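Local coordinates for protein aminopentol aminotransferase (Sphingopyxis macrogoltabida, PDB 6HBS) that uses pyridoxal 5'-phosphate to deaminate hydrolysed fumonisin B1 (aminopentol) to its 2-keto form, passing the amino group preferably to pyruvate, at residues L253-K258 / S267-S272; N97-F102 / D110-C115; L227-V232 / R240-T245; A144-S149 / A191-P196. All blocks are in the same frame, centred on the assembly; numbering follows the deposited sequence.

Contact 1: L253-K258 / S267-S272; sequences LSCWGK and SALLGS. With PLP (pyridoxal-5'-phosphate), chain C.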
loop_
_atom_site.group_PDB
_atom_site.type_symbol
_atom_site.label_atom_id
_atom_site.label_comp_id
_atom_site.label_asym_id
_atom_site.label_seq_id
_atom_site.Cartn_x
_atom_site.Cartn_y
_atom_site.Cartn_z
ATOM N N LEU A 253 18.811 -9.245 -1.296
ATOM C CA LEU A 253 17.669 -8.371 -0.976
ATOM C C LEU A 253 16.934 -8.994 0.204
ATOM O O LEU A 253 16.840 -10.199 0.315
ATOM C CB LEU A 253 16.689 -8.272 -2.152
ATOM C CG LEU A 253 17.218 -7.806 -3.510
ATOM C CD1 LEU A 253 16.119 -7.827 -4.544
ATOM C CD2 LEU A 253 17.831 -6.413 -3.443
ATOM N N SER A 254 16.353 -8.156 1.043
ATOM C CA SER A 254 15.409 -8.621 2.043
ATOM C C SER A 254 14.212 -7.668 2.041
ATOM O O SER A 254 14.375 -6.449 1.880
ATOM C CB SER A 254 16.055 -8.726 3.411
ATOM O OG SER A 254 16.691 -7.510 3.779
ATOM N N CYS A 255 13.034 -8.246 2.242
ATOM C CA CYS A 255 11.773 -7.571 2.264
ATOM C C CYS A 255 11.266 -7.530 3.706
ATOM O O CYS A 255 11.307 -8.555 4.443
ATOM C CB CYS A 255 10.749 -8.301 1.406
ATOM S SG CYS A 255 11.234 -8.499 -0.330
ATOM N N TRP A 256 10.774 -6.357 4.103
ATOM C CA TRP A 256 10.370 -6.075 5.474
ATOM C C TRP A 256 9.020 -5.364 5.461
ATOM O O TRP A 256 8.669 -4.675 4.493
ATOM C CB TRP A 256 11.397 -5.201 6.173
ATOM C CG TRP A 256 12.757 -5.799 6.253
ATOM C CD1 TRP A 256 13.700 -5.826 5.273
ATOM C CD2 TRP A 256 13.358 -6.383 7.407
ATOM N NE1 TRP A 256 14.836 -6.437 5.726
ATOM C CE2 TRP A 256 14.663 -6.780 7.031
ATOM C CE3 TRP A 256 12.924 -6.638 8.714
ATOM C CZ2 TRP A 256 15.534 -7.389 7.925
ATOM C CZ3 TRP A 256 13.788 -7.252 9.590
ATOM C CH2 TRP A 256 15.063 -7.642 9.192
ATOM N N GLY A 257 8.259 -5.570 6.538
ATOM C CA GLY A 257 6.975 -4.899 6.696
ATOM C C GLY A 257 6.363 -5.291 8.019
ATOM O O GLY A 257 7.106 -5.653 8.970
ATOM N N LYS A 258 5.044 -5.156 8.089
ATOM C CA LYS A 258 4.177 -5.460 9.252
ATOM C C LYS A 258 4.543 -4.621 10.487
ATOM O O LYS A 258 3.750 -3.791 10.892
ATOM C CB LYS A 258 4.118 -6.973 9.534
ATOM C CG LYS A 258 3.262 -7.717 8.504
ATOM C CD LYS A 258 3.026 -9.217 8.689
ATOM C CE LYS A 258 1.918 -9.767 7.786
ATOM N NZ LYS A 258 2.359 -10.160 6.406
ATOM N N SER A 267 6.501 -0.431 4.655
ATOM C CA SER A 267 7.233 -1.672 4.255
ATOM C C SER A 267 8.517 -1.230 3.574
ATOM O O SER A 267 8.693 -0.035 3.274
ATOM C CB SER A 267 6.373 -2.574 3.370
ATOM O OG SER A 267 5.186 -2.989 4.052
ATOM N N ALA A 268 9.458 -2.157 3.385
ATOM C CA ALA A 268 10.768 -1.796 2.904
ATOM C C ALA A 268 11.375 -2.924 2.083
ATOM O O ALA A 268 11.186 -4.104 2.405
ATOM C CB ALA A 268 11.704 -1.480 4.041
ATOM N N LEU A 269 12.169 -2.508 1.098
ATOM C CA LEU A 269 13.158 -3.345 0.413
ATOM C C LEU A 269 14.572 -2.904 0.807
ATOM O O LEU A 269 14.954 -1.760 0.569
ATOM C CB LEU A 269 12.937 -3.241 -1.094
ATOM C CG LEU A 269 13.862 -4.142 -1.929
ATOM C CD1 LEU A 269 13.654 -5.590 -1.539
ATOM C CD2 LEU A 269 13.610 -3.968 -3.421
ATOM N N LEU A 270 15.355 -3.812 1.395
ATOM C CA LEU A 270 16.775 -3.587 1.784
ATOM C C LEU A 270 17.665 -4.342 0.797
ATOM O O LEU A 270 17.343 -5.472 0.441
ATOM C CB LEU A 270 17.004 -4.073 3.214
ATOM C CG LEU A 270 16.649 -3.113 4.360
ATOM C CD1 LEU A 270 17.707 -2.043 4.553
ATOM C CD2 LEU A 270 15.300 -2.465 4.125
ATOM N N GLY A 271 18.731 -3.702 0.309
ATOM C CA GLY A 271 19.479 -4.308 -0.781
ATOM C C GLY A 271 20.952 -4.005 -0.681
ATOM O O GLY A 271 21.314 -2.986 -0.113
ATOM N N SER A 272 21.778 -4.931 -1.179
ATOM C CA SER A 272 23.205 -4.739 -1.234
ATOM C C SER A 272 23.556 -3.883 -2.459
ATOM O O SER A 272 22.769 -3.739 -3.400
ATOM C CB SER A 272 23.929 -6.066 -1.247
ATOM O OG SER A 272 23.830 -6.641 -2.521
HETATM N N1 PLP C . 5.308 -11.756 2.626
HETATM C C2 PLP C . 5.046 -12.444 3.760
HETATM C C2A PLP C . 5.970 -13.532 4.253
HETATM C C3 PLP C . 3.883 -12.076 4.561
HETATM O O3 PLP C . 3.598 -12.732 5.706
HETATM C C4 PLP C . 3.015 -10.965 4.106
HETATM C C4A PLP C . 1.850 -10.606 4.956
HETATM C C5 PLP C . 3.380 -10.332 2.803
HETATM C C6 PLP C . 4.532 -10.756 2.152
HETATM C C5A PLP C . 2.572 -9.190 2.190
HETATM O O4P PLP C . 2.470 -8.062 3.096
HETATM P P PLP C . 1.124 -7.193 2.924
HETATM O O1P PLP C . -0.012 -7.996 3.370
HETATM O O2P PLP C . 1.031 -6.927 1.449
HETATM O O3P PLP C . 1.443 -6.009 3.811
HETATM O O HOH W 1 3.854 -5.133 5.452
#
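Trp-256 has Ala-268 O at the edge of its indole, close to the ring plane, while Leu-270 CD2 approaches obliquely, 3.9 Å from Trp-256 CD1; the aromatic rings of Phe-102 and Phe-236 meet the indole from outside the two segments. The segments form a beta hairpin in the central sheet of the fold-type I aminotransferase domain, pairing strand 253-256 antiparallel with 267-271. Four backbone bonds hold it: Ser-254 with Leu-270 and Trp-256 with Ala-268 each exchange two, the straightest running from Leu-270 N to Ser-254 O at 2.9 Å and 174°. Trp-256 NE1 donates to Ser-254 OG over 2.9 Å, 17° out of the indole plane, which restrains the turn of the ring; the same hydroxyl is also hydrogen-bonded to His-108 NE2. On the sheet face that carries Leu-253 and Cys-255, Leu-269 extends with CG anti to its backbone N (chi1 -177°), bringing CD1 4.0 Å from Cys-255 SG and 4.1 Å from Leu-253 CB; helix 118-133 covers this side. Past the strand end, Lys-258 is joined through NZ to PLP C4A in the internal aldimine. Ser-267 OG, which also bonds Lys-116 O, shares a water with the cofactor site: the water accepts from Lys-258 N at 2.9 Å and donates to Ser-267 OG and, at 3.0 Å, to PLP O3P.

Contact 2: N97-F102 / D110-C115; sequences NLAEAF and DWAMFC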
loop_
_atom_site.group_PDB
_atom_site.type_symbol
_atom_site.label_atom_id
_atom_site.label_comp_id
_atom_site.label_asym_id
_atom_site.label_seq_id
_atom_site.Cartn_x
_atom_site.Cartn_y
_atom_site.Cartn_z
ATOM N N ASN A 97 17.137 9.786 7.581
ATOM C CA ASN A 97 17.448 9.229 8.895
ATOM C C ASN A 97 16.957 7.775 8.989
ATOM O O ASN A 97 17.654 6.929 9.532
ATOM C CB ASN A 97 16.858 10.067 10.023
ATOM C CG ASN A 97 17.461 11.455 10.023
ATOM O OD1 ASN A 97 17.228 12.234 9.121
ATOM N ND2 ASN A 97 18.305 11.734 10.981
ATOM N N LEU A 98 15.756 7.512 8.475
ATOM C CA LEU A 98 15.201 6.151 8.516
ATOM C C LEU A 98 16.057 5.206 7.657
ATOM O O LEU A 98 16.408 4.120 8.127
ATOM C CB LEU A 98 13.743 6.161 8.066
ATOM C CG LEU A 98 13.098 4.793 7.897
ATOM C CD1 LEU A 98 13.064 4.023 9.207
ATOM C CD2 LEU A 98 11.728 4.942 7.294
ATOM N N ALA A 99 16.417 5.611 6.435
ATOM C CA ALA A 99 17.205 4.758 5.567
ATOM C C ALA A 99 18.564 4.478 6.210
ATOM O O ALA A 99 19.043 3.352 6.149
ATOM C CB ALA A 99 17.355 5.351 4.199
ATOM N N GLU A 100 19.168 5.501 6.833
ATOM C CA GLU A 100 20.446 5.311 7.559
ATOM C C GLU A 100 20.265 4.281 8.674
ATOM O O GLU A 100 21.087 3.387 8.838
ATOM C CB GLU A 100 20.988 6.618 8.138
ATOM C CG GLU A 100 21.564 7.513 7.070
ATOM C CD GLU A 100 21.863 8.956 7.472
ATOM O OE1 GLU A 100 21.326 9.417 8.508
ATOM O OE2 GLU A 100 22.625 9.610 6.727
ATOM N N ALA A 101 19.198 4.422 9.449
ATOM C CA ALA A 101 18.999 3.532 10.603
ATOM C C ALA A 101 18.800 2.090 10.113
ATOM O O ALA A 101 19.396 1.137 10.660
ATOM C CB ALA A 101 17.857 3.996 11.456
ATOM N N PHE A 102 17.960 1.916 9.098
ATOM C CA PHE A 102 17.581 0.570 8.681
ATOM C C PHE A 102 18.788 -0.105 8.014
ATOM O O PHE A 102 19.089 -1.239 8.311
ATOM C CB PHE A 102 16.323 0.617 7.811
ATOM C CG PHE A 102 15.395 -0.569 7.913
ATOM C CD1 PHE A 102 15.882 -1.870 8.056
ATOM C CD2 PHE A 102 14.028 -0.394 7.798
ATOM C CE1 PHE A 102 15.014 -2.949 8.143
ATOM C CE2 PHE A 102 13.161 -1.479 7.856
ATOM C CZ PHE A 102 13.658 -2.755 8.016
ATOM N N ASP A 110 23.068 -2.119 1.927
ATOM C CA ASP A 110 23.695 -0.812 1.718
ATOM C C ASP A 110 22.651 0.275 1.396
ATOM O O ASP A 110 22.968 1.461 1.516
ATOM C CB ASP A 110 24.741 -0.910 0.619
ATOM C CG ASP A 110 25.734 -2.027 0.893
ATOM O OD1 ASP A 110 26.336 -1.995 1.951
ATOM O OD2 ASP A 110 25.818 -2.951 0.076
ATOM N N TRP A 111 21.425 -0.122 1.012
ATOM C CA TRP A 111 20.390 0.844 0.678
ATOM C C TRP A 111 19.009 0.338 1.086
ATOM O O TRP A 111 18.807 -0.850 1.282
ATOM C CB TRP A 111 20.456 1.221 -0.809
ATOM C CG TRP A 111 20.364 0.075 -1.770
ATOM C CD1 TRP A 111 21.404 -0.518 -2.426
ATOM C CD2 TRP A 111 19.179 -0.634 -2.169
ATOM N NE1 TRP A 111 20.949 -1.519 -3.235
ATOM C CE2 TRP A 111 19.588 -1.623 -3.098
ATOM C CE3 TRP A 111 17.815 -0.512 -1.879
ATOM C CZ2 TRP A 111 18.690 -2.505 -3.690
ATOM C CZ3 TRP A 111 16.925 -1.393 -2.466
ATOM C CH2 TRP A 111 17.358 -2.367 -3.370
ATOM N N ALA A 112 18.050 1.268 1.162
ATOM C CA ALA A 112 16.657 0.947 1.436
ATOM C C ALA A 112 15.712 1.688 0.478
ATOM O O ALA A 112 15.976 2.802 0.083
ATOM C CB ALA A 112 16.360 1.289 2.861
ATOM N N MET A 113 14.575 1.055 0.171
ATOM C CA MET A 113 13.447 1.688 -0.462
ATOM C C MET A 113 12.208 1.425 0.407
ATOM O O MET A 113 12.088 0.317 0.984
ATOM C CB MET A 113 13.243 1.150 -1.884
ATOM C CG MET A 113 14.429 1.440 -2.795
ATOM S SD MET A 113 14.274 0.624 -4.398
ATOM C CE MET A 113 13.039 1.639 -5.200
ATOM N N PHE A 114 11.332 2.442 0.550
ATOM C CA PHE A 114 10.163 2.369 1.403
ATOM C C PHE A 114 8.919 2.407 0.535
ATOM O O PHE A 114 8.860 3.178 -0.454
ATOM C CB PHE A 114 10.187 3.476 2.469
ATOM C CG PHE A 114 11.390 3.356 3.373
ATOM C CD1 PHE A 114 11.502 2.291 4.247
ATOM C CD2 PHE A 114 12.450 4.243 3.278
ATOM C CE1 PHE A 114 12.646 2.114 5.007
ATOM C CE2 PHE A 114 13.606 4.044 4.018
ATOM C CZ PHE A 114 13.705 2.978 4.870
ATOM N N CYS A 115 7.930 1.607 0.943
ATOM C CA CYS A 115 6.629 1.457 0.277
ATOM C C CYS A 115 5.546 1.273 1.351
ATOM O O CYS A 115 5.778 1.618 2.517
ATOM C CB CYS A 115 6.687 0.297 -0.713
ATOM S SG CYS A 115 7.438 -1.186 0.017
#
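A helix-turn-strand unit at the strand of the large-domain sheet that is outermost within this chain brings Leu-98, Ala-99 and Phe-102 of helix 94-105 against Ala-112 and Phe-114 of strand 111-115; the magnesium site of Val-103, Val-106 and Ala-109 lies at the end of the helix and in the turn between them. The Phe-114 ring carries most of the contact. Leu-98 CD2 sits over the centre of one of its faces in a CH-pi contact, 3.7 Å from the centroid and 12° off the normal, and Leu-98 CG comes to 3.6 Å from Phe-114 CZ. Having CG opposite the backbone N (chi1 173°) lets Leu-98 reach out from the helix to that face. The ring's edge is taken by two other helix residues: Ala-99 CB is 4.0 Å from Phe-114 CE2, and Phe-102 CD2 is 4.0 Å from Phe-114 CE1. Beside them the two small methyls, Ala-99 CB and Ala-112 CB, meet at 4.4 Å, and the contact is wholly apolar. Helix 292-307 packs on Leu-98, whereas Phe-114 O bonds Tyr-23 OH of the second subunit. Such a helix laid across a sheet strand, close to the dimer partner, belongs to the layered alpha/beta architecture of class-III aminotransferases.

Contact 3: L227-V232 / R240-T245; sequences LVVDDV and RDCSWT. With PLP (pyridoxal-5'-phosphate), chain C.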
loop_
_atom_site.group_PDB
_atom_site.type_symbol
_atom_site.label_atom_id
_atom_site.label_comp_id
_atom_site.label_asym_id
_atom_site.label_seq_id
_atom_site.Cartn_x
_atom_site.Cartn_y
_atom_site.Cartn_z
ATOM N N LEU A 227 19.465 -13.652 -4.206
ATOM C CA LEU A 227 18.814 -14.276 -3.067
ATOM C C LEU A 227 17.978 -13.223 -2.337
ATOM O O LEU A 227 18.506 -12.214 -1.878
ATOM C CB LEU A 227 19.834 -14.890 -2.105
ATOM C CG LEU A 227 19.213 -15.602 -0.906
ATOM C CD1 LEU A 227 18.231 -16.668 -1.356
ATOM C CD2 LEU A 227 20.275 -16.192 0.002
ATOM N N VAL A 228 16.686 -13.491 -2.249
ATOM C CA VAL A 228 15.730 -12.598 -1.625
ATOM C C VAL A 228 15.139 -13.307 -0.403
ATOM O O VAL A 228 14.446 -14.320 -0.541
ATOM C CB VAL A 228 14.617 -12.203 -2.603
ATOM C CG1 VAL A 228 13.707 -11.168 -1.958
ATOM C CG2 VAL A 228 15.165 -11.703 -3.949
ATOM N N VAL A 229 15.366 -12.753 0.792
ATOM C CA VAL A 229 14.700 -13.292 1.977
ATOM C C VAL A 229 13.460 -12.445 2.245
ATOM O O VAL A 229 13.574 -11.239 2.426
ATOM C CB VAL A 229 15.641 -13.342 3.183
ATOM C CG1 VAL A 229 14.888 -13.552 4.480
ATOM C CG2 VAL A 229 16.695 -14.413 3.005
ATOM N N ASP A 230 12.286 -13.083 2.296
ATOM C CA ASP A 230 11.058 -12.384 2.599
ATOM C C ASP A 230 10.858 -12.388 4.117
ATOM O O ASP A 230 10.358 -13.351 4.651
ATOM C CB ASP A 230 9.882 -12.967 1.827
ATOM C CG ASP A 230 8.590 -12.248 2.090
ATOM O OD1 ASP A 230 8.589 -11.363 2.985
ATOM O OD2 ASP A 230 7.581 -12.643 1.480
ATOM N N ASP A 231 11.238 -11.275 4.764
ATOM C CA ASP A 231 11.208 -11.122 6.212
ATOM C C ASP A 231 10.014 -10.270 6.642
ATOM O O ASP A 231 10.034 -9.727 7.769
ATOM C CB ASP A 231 12.499 -10.528 6.756
ATOM C CG ASP A 231 13.241 -11.456 7.696
ATOM O OD1 ASP A 231 12.561 -12.201 8.461
ATOM O OD2 ASP A 231 14.489 -11.380 7.702
ATOM N N VAL A 232 8.970 -10.206 5.794
ATOM C CA VAL A 232 7.815 -9.362 6.107
ATOM C C VAL A 232 7.126 -9.875 7.386
ATOM O O VAL A 232 6.643 -9.070 8.212
ATOM C CB VAL A 232 6.845 -9.271 4.909
ATOM C CG1 VAL A 232 5.509 -8.661 5.334
ATOM C CG2 VAL A 232 7.462 -8.471 3.773
ATOM N N ARG A 240 17.555 -9.093 15.433
ATOM C CA ARG A 240 17.600 -7.624 15.241
ATOM C C ARG A 240 18.168 -7.293 13.844
ATOM O O ARG A 240 18.468 -6.139 13.496
ATOM C CB ARG A 240 18.408 -6.973 16.373
ATOM C CG ARG A 240 17.709 -7.018 17.727
ATOM C CD ARG A 240 18.551 -6.483 18.874
ATOM N NE ARG A 240 17.789 -6.329 20.115
ATOM C CZ ARG A 240 17.566 -7.309 21.000
ATOM N NH1 ARG A 240 18.077 -8.508 20.778
ATOM N NH2 ARG A 240 16.777 -7.109 22.042
ATOM N N ASP A 241 18.273 -8.326 13.015
ATOM C CA ASP A 241 18.757 -8.285 11.659
ATOM C C ASP A 241 17.912 -9.305 10.875
ATOM O O ASP A 241 16.948 -9.876 11.413
ATOM C CB ASP A 241 20.278 -8.503 11.685
ATOM C CG ASP A 241 21.053 -8.127 10.432
ATOM O OD1 ASP A 241 20.461 -8.022 9.342
ATOM O OD2 ASP A 241 22.257 -7.916 10.556
ATOM N N CYS A 242 18.240 -9.492 9.600
ATOM C CA CYS A 242 17.593 -10.453 8.761
ATOM C C CYS A 242 17.538 -11.788 9.518
ATOM O O CYS A 242 18.507 -12.159 10.181
ATOM C CB CYS A 242 18.355 -10.603 7.458
ATOM S SG CYS A 242 17.628 -11.803 6.304
ATOM N N SER A 243 16.409 -12.486 9.410
ATOM C CA SER A 243 16.144 -13.671 10.184
ATOM C C SER A 243 17.093 -14.832 9.827
ATOM O O SER A 243 17.039 -15.824 10.518
ATOM C CB SER A 243 14.725 -14.090 9.997
ATOM O OG SER A 243 13.826 -13.068 10.422
ATOM N N TRP A 244 17.863 -14.754 8.728
ATOM C CA TRP A 244 18.890 -15.772 8.413
ATOM C C TRP A 244 20.267 -15.439 8.993
ATOM O O TRP A 244 21.234 -16.143 8.687
ATOM C CB TRP A 244 18.964 -16.047 6.903
ATOM C CG TRP A 244 17.968 -17.090 6.491
ATOM C CD1 TRP A 244 16.997 -17.664 7.269
ATOM C CD2 TRP A 244 17.878 -17.729 5.210
ATOM N NE1 TRP A 244 16.304 -18.606 6.553
ATOM C CE2 TRP A 244 16.813 -18.659 5.284
ATOM C CE3 TRP A 244 18.586 -17.596 4.016
ATOM C CZ2 TRP A 244 16.439 -19.450 4.202
ATOM C CZ3 TRP A 244 18.205 -18.377 2.946
ATOM C CH2 TRP A 244 17.141 -19.275 3.038
ATOM N N THR A 245 20.369 -14.403 9.832
ATOM C CA THR A 245 21.652 -14.017 10.413
ATOM C C THR A 245 22.289 -15.180 11.182
ATOM O O THR A 245 23.467 -15.424 11.004
ATOM C CB THR A 245 21.534 -12.857 11.408
ATOM O OG1 THR A 245 20.852 -11.773 10.768
ATOM C CG2 THR A 245 22.897 -12.390 11.861
HETATM N N1 PLP C . 5.308 -11.756 2.626
HETATM C C2 PLP C . 5.046 -12.444 3.760
HETATM C C2A PLP C . 5.970 -13.532 4.253
HETATM C C3 PLP C . 3.883 -12.076 4.561
HETATM O O3 PLP C . 3.598 -12.732 5.706
HETATM C C4 PLP C . 3.015 -10.965 4.106
HETATM C C4A PLP C . 1.850 -10.606 4.956
HETATM C C5 PLP C . 3.380 -10.332 2.803
HETATM C C6 PLP C . 4.532 -10.756 2.152
HETATM C C5A PLP C . 2.572 -9.190 2.190
HETATM O O4P PLP C . 2.470 -8.062 3.096
HETATM P P PLP C . 1.124 -7.193 2.924
HETATM O O1P PLP C . -0.012 -7.996 3.370
HETATM O O2P PLP C . 1.031 -6.927 1.449
HETATM O O3P PLP C . 1.443 -6.009 3.811
#
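Asp-231 meets Ser-243 with both carboxylate oxygens: Ser-243 N donates at 2.8 Å and 172° to Asp-231 OD2, which receives it on its syn lone pair, the side of the other oxygen, and Ser-243 OG donates to Asp-231 OD1 at an unusually close 2.5 Å. Ser-243 OG stands beside its own backbone N (chi1 -60°), which lets both donors face one carboxylate. The acid lies on the C-terminal side of strand 226-230 in the fold-type I aminotransferase sheet, and the serine occupies a type I beta turn, Cys-242 to Thr-245, in the loop leading on to strand 253-256. On the opposite side of the chain, Asp-230 OD2 lies 2.7 Å from PLP N1, and its OD1 accepts from Val-232 N at 3.1 Å in an Asx turn that links the carboxylate to the next cofactor-binding residue. Val-232 CG1 then packs 3.6 Å from PLP C4. Further back along the strand the contact becomes apolar. The two methyls of Val-229 divide their work: CG1 meets Cys-242 SG at 3.7 Å, and CG2 reaches the Trp-244 indole obliquely. Pro-196 O accepts from Trp-244 NE1, while the benzo rim of the indole meets Leu-227 near the ring plane, with Trp-244 CZ3 4.2 Å from Leu-227 CD2.

Contact 4: A144-S149 / A191-P196; sequences AYHGAS and AVFATP. With PLP (pyridoxal-5'-phosphate), chain C.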
loop_
_atom_site.group_PDB
_atom_site.type_symbol
_atom_site.label_atom_id
_atom_site.label_comp_id
_atom_site.label_asym_id
_atom_site.label_seq_id
_atom_site.Cartn_x
_atom_site.Cartn_y
_atom_site.Cartn_z
ATOM N N ALA A 144 4.360 -21.022 -0.553
ATOM C CA ALA A 144 4.878 -19.902 0.221
ATOM C C ALA A 144 4.092 -18.625 -0.116
ATOM O O ALA A 144 3.891 -18.312 -1.282
ATOM C CB ALA A 144 6.337 -19.712 -0.029
ATOM N N TYR A 145 3.673 -17.900 0.929
ATOM C CA TYR A 145 2.932 -16.640 0.788
ATOM C C TYR A 145 3.914 -15.460 0.728
ATOM O O TYR A 145 4.660 -15.228 1.674
ATOM C CB TYR A 145 1.931 -16.475 1.939
ATOM C CG TYR A 145 1.019 -15.285 1.774
ATOM C CD1 TYR A 145 -0.154 -15.405 1.055
ATOM C CD2 TYR A 145 1.336 -14.032 2.311
ATOM C CE1 TYR A 145 -1.000 -14.322 0.876
ATOM C CE2 TYR A 145 0.490 -12.938 2.141
ATOM C CZ TYR A 145 -0.689 -13.094 1.432
ATOM O OH TYR A 145 -1.561 -12.065 1.211
ATOM N N HIS A 146 3.893 -14.728 -0.401
ATOM C CA HIS A 146 4.721 -13.555 -0.616
ATOM C C HIS A 146 3.884 -12.292 -0.850
ATOM O O HIS A 146 4.435 -11.237 -1.133
ATOM C CB HIS A 146 5.702 -13.792 -1.767
ATOM C CG HIS A 146 6.746 -14.803 -1.448
ATOM N ND1 HIS A 146 7.646 -14.615 -0.419
ATOM C CD2 HIS A 146 7.049 -15.987 -2.027
ATOM C CE1 HIS A 146 8.451 -15.667 -0.369
ATOM N NE2 HIS A 146 8.118 -16.513 -1.353
ATOM N N GLY A 147 2.569 -12.411 -0.750
ATOM C CA GLY A 147 1.669 -11.276 -0.973
ATOM C C GLY A 147 0.448 -11.724 -1.744
ATOM O O GLY A 147 0.247 -12.936 -1.950
ATOM N N ALA A 148 -0.367 -10.760 -2.181
ATOM C CA ALA A 148 -1.585 -11.096 -2.880
ATOM C C ALA A 148 -1.664 -10.363 -4.226
ATOM O O ALA A 148 -2.741 -9.929 -4.643
ATOM C CB ALA A 148 -2.775 -10.796 -1.992
ATOM N N SER A 149 -0.514 -10.256 -4.896
ATOM C CA SER A 149 -0.420 -9.725 -6.272
ATOM C C SER A 149 -0.792 -10.818 -7.290
ATOM O O SER A 149 -0.801 -12.014 -6.985
ATOM C CB SER A 149 0.971 -9.148 -6.545
ATOM O OG SER A 149 1.358 -8.217 -5.542
ATOM N N ALA A 191 15.955 -14.699 -9.621
ATOM C CA ALA A 191 15.988 -14.689 -8.172
ATOM C C ALA A 191 15.400 -15.967 -7.568
ATOM O O ALA A 191 14.574 -16.645 -8.198
ATOM C CB ALA A 191 15.219 -13.499 -7.674
ATOM N N VAL A 192 15.812 -16.218 -6.322
ATOM C CA VAL A 192 15.212 -17.166 -5.382
ATOM C C VAL A 192 14.583 -16.365 -4.230
ATOM O O VAL A 192 15.284 -15.604 -3.534
ATOM C CB VAL A 192 16.288 -18.098 -4.773
ATOM C CG1 VAL A 192 15.723 -18.921 -3.619
ATOM C CG2 VAL A 192 16.929 -19.003 -5.810
ATOM N N PHE A 193 13.293 -16.555 -4.016
ATOM C CA PHE A 193 12.596 -16.039 -2.849
ATOM C C PHE A 193 12.507 -17.167 -1.822
ATOM O O PHE A 193 12.097 -18.305 -2.178
ATOM C CB PHE A 193 11.173 -15.590 -3.185
ATOM C CG PHE A 193 11.058 -14.237 -3.839
ATOM C CD1 PHE A 193 11.579 -14.001 -5.095
ATOM C CD2 PHE A 193 10.408 -13.191 -3.183
ATOM C CE1 PHE A 193 11.454 -12.754 -5.696
ATOM C CE2 PHE A 193 10.287 -11.952 -3.783
ATOM C CZ PHE A 193 10.811 -11.727 -5.034
ATOM N N ALA A 194 12.861 -16.837 -0.574
ATOM C CA ALA A 194 12.690 -17.718 0.582
ATOM C C ALA A 194 12.164 -16.906 1.777
ATOM O O ALA A 194 12.723 -15.885 2.096
ATOM C CB ALA A 194 14.014 -18.349 0.900
ATOM N N THR A 195 11.120 -17.404 2.447
ATOM C CA THR A 195 10.789 -17.004 3.808
ATOM C C THR A 195 11.821 -17.641 4.736
ATOM O O THR A 195 12.424 -18.663 4.412
ATOM C CB THR A 195 9.356 -17.381 4.192
ATOM O OG1 THR A 195 9.145 -18.795 4.194
ATOM C CG2 THR A 195 8.354 -16.713 3.287
ATOM N N PRO A 196 12.123 -17.028 5.886
ATOM C CA PRO A 196 13.233 -17.492 6.709
ATOM C C PRO A 196 12.917 -18.761 7.510
ATOM O O PRO A 196 13.842 -19.415 7.954
ATOM C CB PRO A 196 13.553 -16.320 7.638
ATOM C CG PRO A 196 12.276 -15.508 7.680
ATOM C CD PRO A 196 11.522 -15.777 6.399
HETATM N N1 PLP C . 5.308 -11.756 2.626
HETATM C C2 PLP C . 5.046 -12.444 3.760
HETATM C C2A PLP C . 5.970 -13.532 4.253
HETATM C C3 PLP C . 3.883 -12.076 4.561
HETATM O O3 PLP C . 3.598 -12.732 5.706
HETATM C C4 PLP C . 3.015 -10.965 4.106
HETATM C C4A PLP C . 1.850 -10.606 4.956
HETATM C C5 PLP C . 3.380 -10.332 2.803
HETATM C C6 PLP C . 4.532 -10.756 2.152
HETATM C C5A PLP C . 2.572 -9.190 2.190
HETATM O O4P PLP C . 2.470 -8.062 3.096
HETATM P P PLP C . 1.124 -7.193 2.924
HETATM O O1P PLP C . -0.012 -7.996 3.370
HETATM O O2P PLP C . 1.031 -6.927 1.449
HETATM O O3P PLP C . 1.443 -6.009 3.811
HETATM O O HOH W 2 9.534 -18.788 -1.465
#
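His-146 and Phe-193 form the aromatic part of this contact, an edge-to-face pair in which the edge of the phenyl is turned to the imidazole face. The centroids are 5.3 Å apart and the planes 65° to each other, with Phe-193 CD2 over the middle of the histidine ring. Van der Waals contacts with the imidazole add to it: Phe-193 CB is 3.7 Å from His-146 NE2, and Thr-195 CG2 comes obliquely to His-146 CE1 at 3.8 Å. The threonine methyl lies opposite its own carbonyl carbon, which brings it to the imidazole, while the hydroxyl bonds Phe-197 O. Both nitrogens of the imidazole have partners, which fixes its rotation. A water at the ring edge, in plane, is 2.7 Å from His-146 NE2 and donates to Phe-193 O, also at 2.7 Å; the other ring nitrogen, His-146 ND1, is hydrogen-bonded to Asp-230 OD2, making the histidine a second-shell partner of that aspartate. His-146 belongs to the cofactor pocket in the large domain of the fold-type I aminotransferases; Phe-193 and Thr-195 back it from the C-terminal end of strand 189-194 and the residue after it. Contacts with the cofactor itself come from the 144-149 loop. Tyr-145 turns its ring edge to the pyridine, with CE2 3.8 Å from PLP C4, and its carbonyl O is 3.4 Å from PLP C2A. His-146 O lies 3.3 Å from PLP C6. Across the dimer, Thr-285 of the second subunit packs on Tyr-145.

Overall arrangement
Along the chain the contacts follow in series: 2, 4, 3, 1. All reach the same seven-stranded sheet, in which strands 111-115, 267-271, 253-256, 226-230 and 189-194 lie side by side. Contacts 1 and 2 have centres about 9 Å apart and meet where strands 267-271 and 111-115 pair; the centres of contacts 1 and 3 are about 8 Å apart, joined through strands 253-256 and 226-230. The centre of contact 4 is about 12 Å from those of contacts 1 and 3 and about 21 Å from that of contact 2, which lies on the strand outermost within this chain. Contacts 1, 3 and 4 surround one PLP, while 1, 2 and 4 also touch the second subunit, so cofactor site and dimer interface share this sheet.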